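Local coordinates for inositol monophosphatase family protein (Staphylococcus aureus, PDB 5I3S) that probably hydrolyses inositol monophosphate or related sugar phosphates, at residues 3-15 against 111-125. Residues are numbered along the deposited sequence; the frame is centred on the assembly and turned at random.
Sequences LYGFAQGLIQEAG and YAGFVYDVMADVLYH
F114 of strand 111-117 faces helix 3-15, its ring against Y4 and A7. CZ of F114 comes 3.4 Å from Y4 CD1. The two rings meet obliquely, with planes 32° apart. A7 CB sits 3.5 Å from F114 CE2, and I11 CD1 reaches F114 CB at 3.7 Å. I11 branches over the hairpin: CD1 also meets Y116 CB, while CG2 touches L123 CD1. L123 CD2 packs against CG of Q8. At the first turn L3 CD2 touches Y111 CE2, and A112 CB meets the edge of the Y4 ring.

Near the hairpin turn, the Y116 ring has Q12 CG over one face and V118 CA over the other. G15 CA meets its edge at CE2, 3.7 Å away; with no side chain on G15, the helix backbone itself comes against the ring. Y116 OH donates to D121 OD1, which fixes the far end of the ring.

Two polar links cross the contact. With CG anti to the backbone N (chi1 -173°), Y4 carries its OH to H125 ND1, 2.7 Å away. H125 NE2 bonds G135 O, so both imidazole nitrogens are engaged. Y4 N gives a weak bond to Y111 OH at 3.4 Å.

The helix thus packs on the hairpin of the larger sheet mainly through apolar groups, and the one strong polar link, Y4 to H125, satisfies a nitrogen of a buried imidazole.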
ATOM      1  N   LEU A   3       0.980  24.242  23.752  1.00 34.51           N
ATOM      2  CA  LEU A   3       1.018  22.784  23.888  1.00 31.93           C
ATOM      3  C   LEU A   3       1.043  22.055  22.513  1.00 31.35           C
ATOM      4  O   LEU A   3       1.742  21.078  22.361  1.00 30.15           O
ATOM      5  CB  LEU A   3      -0.160  22.315  24.773  1.00 29.61           C
ATOM      6  CG  LEU A   3      -0.679  20.874  24.737  1.00 29.09           C
ATOM      7  CD1 LEU A   3       0.299  19.901  25.313  1.00 29.50           C
ATOM      8  CD2 LEU A   3      -1.999  20.795  25.492  1.00 29.94           C
ATOM      9  N   TYR A   4       0.244  22.532  21.558  1.00 31.03           N
ATOM     10  CA  TYR A   4       0.291  22.096  20.170  1.00 31.59           C
ATOM     11  C   TYR A   4       1.688  22.167  19.571  1.00 33.45           C
ATOM     12  O   TYR A   4       2.153  21.184  18.977  1.00 32.25           O
ATOM     13  CB  TYR A   4      -0.615  22.988  19.336  1.00 31.01           C
ATOM     14  CG  TYR A   4      -0.790  22.542  17.914  1.00 32.43           C
ATOM     15  CD1 TYR A   4      -1.352  21.297  17.628  1.00 30.78           C
ATOM     16  CD2 TYR A   4      -0.438  23.363  16.852  1.00 31.66           C
ATOM     17  CE1 TYR A   4      -1.546  20.876  16.325  1.00 31.42           C
ATOM     18  CE2 TYR A   4      -0.625  22.946  15.546  1.00 35.77           C
ATOM     19  CZ  TYR A   4      -1.180  21.694  15.286  1.00 34.96           C
ATOM     20  OH  TYR A   4      -1.387  21.271  13.987  1.00 36.85           O
ATOM     21  N   GLY A   5       2.335  23.336  19.735  1.00 30.39           N
ATOM     22  CA  GLY A   5       3.674  23.577  19.243  1.00 28.92           C
ATOM     23  C   GLY A   5       4.692  22.655  19.876  1.00 30.31           C
ATOM     24  O   GLY A   5       5.528  22.097  19.168  1.00 32.56           O
ATOM     25  N   PHE A   6       4.645  22.515  21.210  1.00 29.66           N
ATOM     26  CA  PHE A   6       5.457  21.517  21.957  1.00 27.89           C
ATOM     27  C   PHE A   6       5.257  20.083  21.396  1.00 26.44           C
ATOM     28  O   PHE A   6       6.217  19.333  21.247  1.00 26.58           O
ATOM     29  CB  PHE A   6       5.128  21.602  23.462  1.00 27.07           C
ATOM     30  CG  PHE A   6       5.678  20.472  24.307  1.00 25.47           C
ATOM     31  CD1 PHE A   6       7.014  20.429  24.670  1.00 27.38           C
ATOM     32  CD2 PHE A   6       4.862  19.486  24.771  1.00 24.01           C
ATOM     33  CE1 PHE A   6       7.518  19.397  25.468  1.00 26.01           C
ATOM     34  CE2 PHE A   6       5.360  18.437  25.540  1.00 24.78           C
ATOM     35  CZ  PHE A   6       6.692  18.398  25.894  1.00 25.72           C
ATOM     36  N   ALA A   7       4.021  19.722  21.057  1.00 25.35           N
ATOM     37  CA  ALA A   7       3.761  18.368  20.576  1.00 25.75           C
ATOM     38  C   ALA A   7       4.395  18.158  19.210  1.00 25.36           C
ATOM     39  O   ALA A   7       5.038  17.168  18.966  1.00 24.79           O
ATOM     40  CB  ALA A   7       2.271  18.089  20.533  1.00 25.69           C
ATOM     41  N   GLN A   8       4.202  19.142  18.343  1.00 26.86           N
ATOM     42  CA  GLN A   8       4.721  19.162  16.990  1.00 27.47           C
ATOM     43  C   GLN A   8       6.227  18.945  16.939  1.00 26.56           C
ATOM     44  O   GLN A   8       6.695  18.079  16.226  1.00 28.77           O
ATOM     45  CB  GLN A   8       4.307  20.471  16.333  1.00 29.70           C
ATOM     46  CG  GLN A   8       4.598  20.618  14.869  1.00 32.33           C
ATOM     47  CD  GLN A   8       3.614  21.529  14.187  1.00 34.50           C
ATOM     48  OE1 GLN A   8       2.406  21.355  14.302  1.00 38.70           O
ATOM     49  NE2 GLN A   8       4.122  22.517  13.483  1.00 37.08           N
ATOM     50  N   GLY A   9       6.973  19.689  17.719  1.00 25.58           N
ATOM     51  CA  GLY A   9       8.424  19.579  17.732  1.00 26.46           C
ATOM     52  C   GLY A   9       8.888  18.275  18.317  1.00 26.61           C
ATOM     53  O   GLY A   9       9.742  17.581  17.739  1.00 28.30           O
ATOM     54  N   LEU A  10       8.285  17.917  19.446  1.00 25.47           N
ATOM     55  CA  LEU A  10       8.514  16.619  20.090  1.00 23.90           C
ATOM     56  C   LEU A  10       8.365  15.442  19.120  1.00 23.32           C
ATOM     57  O   LEU A  10       9.212  14.565  19.065  1.00 22.68           O
ATOM     58  CB  LEU A  10       7.528  16.438  21.248  1.00 25.11           C
ATOM     59  CG  LEU A  10       7.572  15.092  21.973  1.00 25.60           C
ATOM     60  CD1 LEU A  10       8.962  14.867  22.551  1.00 27.11           C
ATOM     61  CD2 LEU A  10       6.544  15.049  23.073  1.00 26.66           C
ATOM     62  N   ILE A  11       7.292  15.399  18.348  1.00 21.77           N
ATOM     63  CA  ILE A  11       7.097  14.220  17.486  1.00 21.41           C
ATOM     64  C   ILE A  11       8.173  14.176  16.379  1.00 20.54           C
ATOM     65  O   ILE A  11       8.709  13.111  16.082  1.00 18.60           O
ATOM     66  CB  ILE A  11       5.642  14.103  16.976  1.00 20.46           C
ATOM     67  CG1 ILE A  11       5.359  12.698  16.461  1.00 20.58           C
ATOM     68  CG2 ILE A  11       5.310  15.178  15.960  1.00 20.25           C
ATOM     69  CD1 ILE A  11       3.902  12.497  16.067  1.00 21.05           C
ATOM     70  N   GLN A  12       8.496  15.344  15.821  1.00 20.18           N
ATOM     71  CA  GLN A  12       9.534  15.487  14.800  1.00 21.14           C
ATOM     72  C   GLN A  12      10.916  15.113  15.336  1.00 21.95           C
ATOM     73  O   GLN A  12      11.656  14.358  14.722  1.00 23.72           O
ATOM     74  CB  GLN A  12       9.531  16.898  14.235  1.00 20.67           C
ATOM     75  CG  GLN A  12       8.380  17.124  13.294  1.00 21.35           C
ATOM     76  CD  GLN A  12       8.184  18.595  12.928  1.00 24.78           C
ATOM     77  OE1 GLN A  12       7.672  19.401  13.729  1.00 27.32           O
ATOM     78  NE2 GLN A  12       8.560  18.949  11.713  1.00 24.98           N
ATOM     79  N   GLU A  13      11.211  15.577  16.527  1.00 23.33           N
ATOM     80  CA  GLU A  13      12.466  15.282  17.165  1.00 26.26           C
ATOM     81  C   GLU A  13      12.585  13.776  17.509  1.00 24.80           C
ATOM     82  O   GLU A  13      13.645  13.159  17.288  1.00 24.50           O
ATOM     83  CB  GLU A  13      12.609  16.239  18.375  1.00 30.46           C
ATOM     84  CG  GLU A  13      13.970  16.283  19.065  1.00 35.54           C
ATOM     85  CD  GLU A  13      15.129  16.372  18.113  1.00 38.01           C
ATOM     86  OE1 GLU A  13      15.119  17.265  17.241  1.00 37.32           O
ATOM     87  OE2 GLU A  13      16.035  15.514  18.234  1.00 48.43           O
ATOM     88  N   ALA A  14      11.498  13.177  18.009  1.00 23.43           N
ATOM     89  CA  ALA A  14      11.411  11.712  18.200  1.00 21.94           C
ATOM     90  C   ALA A  14      11.615  10.962  16.879  1.00 22.57           C
ATOM     91  O   ALA A  14      12.149   9.868  16.876  1.00 21.29           O
ATOM     92  CB  ALA A  14      10.084  11.321  18.814  1.00 20.84           C
ATOM     93  N   GLY A  15      11.190  11.542  15.754  1.00 23.32           N
ATOM     94  CA  GLY A  15      11.453  10.927  14.437  1.00 25.02           C
ATOM     95  C   GLY A  15      12.951  10.864  14.128  1.00 26.04           C
ATOM     96  O   GLY A  15      13.467   9.816  13.740  1.00 25.73           O
ATOM     97  N   TYR A 111      -8.247  17.445  21.317  1.00 30.41           N
ATOM     98  CA  TYR A 111      -7.601  18.764  21.159  1.00 32.80           C
ATOM     99  C   TYR A 111      -6.742  18.780  19.896  1.00 32.97           C
ATOM    100  O   TYR A 111      -6.924  19.626  19.044  1.00 35.47           O
ATOM    101  CB  TYR A 111      -6.754  19.100  22.396  1.00 34.94           C
ATOM    102  CG  TYR A 111      -5.778  20.286  22.299  1.00 36.83           C
ATOM    103  CD1 TYR A 111      -6.211  21.621  22.453  1.00 39.90           C
ATOM    104  CD2 TYR A 111      -4.412  20.072  22.131  1.00 35.23           C
ATOM    105  CE1 TYR A 111      -5.305  22.693  22.404  1.00 36.94           C
ATOM    106  CE2 TYR A 111      -3.507  21.134  22.065  1.00 37.32           C
ATOM    107  CZ  TYR A 111      -3.943  22.447  22.202  1.00 38.97           C
ATOM    108  OH  TYR A 111      -2.997  23.501  22.126  1.00 41.09           O
ATOM    109  N   ALA A 112      -5.813  17.846  19.768  1.00 29.39           N
ATOM    110  CA  ALA A 112      -4.899  17.861  18.630  1.00 28.51           C
ATOM    111  C   ALA A 112      -4.532  16.435  18.222  1.00 26.57           C
ATOM    112  O   ALA A 112      -4.528  15.555  19.072  1.00 27.46           O
ATOM    113  CB  ALA A 112      -3.637  18.641  18.998  1.00 25.75           C
ATOM    114  N   GLY A 113      -4.217  16.236  16.945  1.00 23.55           N
ATOM    115  CA  GLY A 113      -3.665  14.977  16.453  1.00 25.61           C
ATOM    116  C   GLY A 113      -2.469  15.109  15.481  1.00 26.43           C
ATOM    117  O   GLY A 113      -2.370  16.098  14.678  1.00 25.95           O
ATOM    118  N   PHE A 114      -1.586  14.101  15.544  1.00 22.47           N
ATOM    119  CA  PHE A 114      -0.325  14.067  14.810  1.00 23.77           C
ATOM    120  C   PHE A 114      -0.022  12.668  14.302  1.00 21.23           C
ATOM    121  O   PHE A 114      -0.011  11.760  15.107  1.00 21.53           O
ATOM    122  CB  PHE A 114       0.858  14.521  15.699  1.00 24.31           C
ATOM    123  CG  PHE A 114       0.662  15.874  16.361  1.00 26.43           C
ATOM    124  CD1 PHE A 114       1.115  17.032  15.761  1.00 28.40           C
ATOM    125  CD2 PHE A 114       0.031  15.976  17.609  1.00 28.93           C
ATOM    126  CE1 PHE A 114       0.943  18.276  16.376  1.00 29.97           C
ATOM    127  CE2 PHE A 114      -0.152  17.211  18.233  1.00 29.16           C
ATOM    128  CZ  PHE A 114       0.312  18.361  17.616  1.00 30.63           C
ATOM    129  N   VAL A 115       0.209  12.496  12.989  1.00 19.33           N
ATOM    130  CA  VAL A 115       0.807  11.255  12.467  1.00 19.38           C
ATOM    131  C   VAL A 115       2.020  11.588  11.579  1.00 19.23           C
ATOM    132  O   VAL A 115       1.904  12.292  10.576  1.00 19.02           O
ATOM    133  CB  VAL A 115      -0.196  10.189  11.888  1.00 19.05           C
ATOM    134  CG1 VAL A 115      -1.649  10.475  12.190  1.00 19.72           C
ATOM    135  CG2 VAL A 115      -0.057   9.918  10.451  1.00 20.01           C
ATOM    136  N   TYR A 116       3.194  11.144  12.030  1.00 19.76           N
ATOM    137  CA  TYR A 116       4.469  11.554  11.446  1.00 21.17           C
ATOM    138  C   TYR A 116       5.031  10.424  10.669  1.00 21.18           C
ATOM    139  O   TYR A 116       5.383   9.409  11.262  1.00 23.12           O
ATOM    140  CB  TYR A 116       5.475  11.994  12.519  1.00 22.25           C
ATOM    141  CG  TYR A 116       6.799  12.546  11.988  1.00 22.82           C
ATOM    142  CD1 TYR A 116       6.858  13.288  10.796  1.00 25.78           C
ATOM    143  CD2 TYR A 116       7.990  12.384  12.698  1.00 22.69           C
ATOM    144  CE1 TYR A 116       8.067  13.813  10.320  1.00 23.75           C
ATOM    145  CE2 TYR A 116       9.181  12.905  12.218  1.00 22.90           C
ATOM    146  CZ  TYR A 116       9.208  13.617  11.021  1.00 22.28           C
ATOM    147  OH  TYR A 116      10.376  14.114  10.528  1.00 19.42           O
ATOM    148  N   ASP A 117       5.068  10.568   9.346  1.00 20.61           N
ATOM    149  CA  ASP A 117       5.609   9.527   8.467  1.00 21.78           C
ATOM    150  C   ASP A 117       7.120   9.766   8.515  1.00 22.44           C
ATOM    151  O   ASP A 117       7.650  10.619   7.828  1.00 24.52           O
ATOM    152  CB  ASP A 117       5.027   9.611   7.028  1.00 20.31           C
ATOM    153  CG  ASP A 117       5.562   8.536   6.089  1.00 20.85           C
ATOM    154  OD1 ASP A 117       6.693   8.004   6.325  1.00 22.86           O
ATOM    155  OD2 ASP A 117       4.870   8.227   5.094  1.00 20.07           O
ATOM    156  N   VAL A 118       7.769   9.038   9.392  1.00 22.19           N
ATOM    157  CA  VAL A 118       9.138   9.308   9.756  1.00 23.41           C
ATOM    158  C   VAL A 118      10.078   9.252   8.533  1.00 25.70           C
ATOM    159  O   VAL A 118      10.894  10.151   8.374  1.00 24.34           O
ATOM    160  CB  VAL A 118       9.644   8.310  10.823  1.00 22.48           C
ATOM    161  CG1 VAL A 118      11.131   8.488  11.063  1.00 22.36           C
ATOM    162  CG2 VAL A 118       8.857   8.486  12.122  1.00 22.62           C
ATOM    163  N   MET A 119       9.946   8.224   7.686  1.00 23.96           N
ATOM    164  CA  MET A 119      10.878   8.048   6.611  1.00 25.22           C
ATOM    165  C   MET A 119      10.650   8.960   5.421  1.00 24.55           C
ATOM    166  O   MET A 119      11.586   9.177   4.655  1.00 25.07           O
ATOM    167  CB  MET A 119      11.031   6.583   6.199  1.00 23.38           C
ATOM    168  CG  MET A 119      11.532   5.670   7.311  1.00 24.52           C
ATOM    169  SD  MET A 119      12.942   6.117   8.361  1.00 25.84           S
ATOM    170  CE  MET A 119      14.204   5.897   7.107  1.00 26.65           C
ATOM    171  N   ALA A 120       9.467   9.539   5.260  1.00 24.10           N
ATOM    172  CA  ALA A 120       9.291  10.592   4.241  1.00 23.05           C
ATOM    173  C   ALA A 120       9.452  12.003   4.794  1.00 23.46           C
ATOM    174  O   ALA A 120       9.392  12.972   4.054  1.00 28.82           O
ATOM    175  CB  ALA A 120       7.946  10.456   3.612  1.00 23.73           C
ATOM    176  N   ASP A 121       9.646  12.141   6.083  1.00 22.80           N
ATOM    177  CA  ASP A 121       9.575  13.455   6.757  1.00 25.44           C
ATOM    178  C   ASP A 121       8.275  14.230   6.444  1.00 23.51           C
ATOM    179  O   ASP A 121       8.312  15.401   5.981  1.00 22.79           O
ATOM    180  CB  ASP A 121      10.858  14.308   6.453  1.00 26.55           C
ATOM    181  CG  ASP A 121      11.005  15.553   7.374  1.00 30.18           C
ATOM    182  OD1 ASP A 121      10.291  15.727   8.422  1.00 27.85           O
ATOM    183  OD2 ASP A 121      11.874  16.394   7.036  1.00 36.09           O
ATOM    184  N   VAL A 122       7.140  13.561   6.621  1.00 21.52           N
ATOM    185  CA  VAL A 122       5.857  14.223   6.409  1.00 20.96           C
ATOM    186  C   VAL A 122       5.008  14.080   7.658  1.00 20.16           C
ATOM    187  O   VAL A 122       4.665  12.975   8.082  1.00 19.58           O
ATOM    188  CB  VAL A 122       5.079  13.648   5.202  1.00 23.33           C
ATOM    189  CG1 VAL A 122       3.770  14.406   5.001  1.00 22.03           C
ATOM    190  CG2 VAL A 122       5.915  13.665   3.888  1.00 24.33           C
ATOM    191  N   LEU A 123       4.694  15.200   8.257  1.00 20.47           N
ATOM    192  CA  LEU A 123       3.937  15.254   9.479  1.00 20.60           C
ATOM    193  C   LEU A 123       2.561  15.661   9.088  1.00 20.60           C
ATOM    194  O   LEU A 123       2.387  16.746   8.543  1.00 19.30           O
ATOM    195  CB  LEU A 123       4.512  16.305  10.397  1.00 21.15           C
ATOM    196  CG  LEU A 123       3.715  16.589  11.682  1.00 21.61           C
ATOM    197  CD1 LEU A 123       3.751  15.395  12.603  1.00 23.22           C
ATOM    198  CD2 LEU A 123       4.292  17.789  12.373  1.00 21.51           C
ATOM    199  N   TYR A 124       1.577  14.792   9.349  1.00 20.61           N
ATOM    200  CA  TYR A 124       0.179  15.202   9.242  1.00 19.56           C
ATOM    201  C   TYR A 124      -0.262  15.692  10.621  1.00 18.97           C
ATOM    202  O   TYR A 124       0.068  15.095  11.635  1.00 19.16           O
ATOM    203  CB  TYR A 124      -0.705  14.069   8.706  1.00 20.34           C
ATOM    204  CG  TYR A 124      -0.176  13.455   7.369  1.00 20.49           C
ATOM    205  CD1 TYR A 124      -0.615  13.932   6.137  1.00 20.12           C
ATOM    206  CD2 TYR A 124       0.726  12.396   7.379  1.00 18.48           C
ATOM    207  CE1 TYR A 124      -0.132  13.404   4.935  1.00 21.51           C
ATOM    208  CE2 TYR A 124       1.202  11.845   6.206  1.00 19.44           C
ATOM    209  CZ  TYR A 124       0.781  12.338   4.990  1.00 19.90           C
ATOM    210  OH  TYR A 124       1.269  11.803   3.842  1.00 19.43           O
ATOM    211  N   HIS A 125      -1.030  16.763  10.650  1.00 19.53           N
ATOM    212  CA  HIS A 125      -1.376  17.415  11.895  1.00 20.81           C
ATOM    213  C   HIS A 125      -2.592  18.351  11.765  1.00 21.04           C
ATOM    214  O   HIS A 125      -2.962  18.803  10.665  1.00 19.73           O
ATOM    215  CB  HIS A 125      -0.143  18.133  12.508  1.00 21.43           C
ATOM    216  CG  HIS A 125       0.392  19.234  11.657  1.00 23.78           C
ATOM    217  ND1 HIS A 125       0.325  20.562  12.023  1.00 24.82           N
ATOM    218  CD2 HIS A 125       0.994  19.205  10.443  1.00 24.48           C
ATOM    219  CE1 HIS A 125       0.853  21.303  11.056  1.00 25.24           C
ATOM    220  NE2 HIS A 125       1.273  20.502  10.097  1.00 24.49           N
TER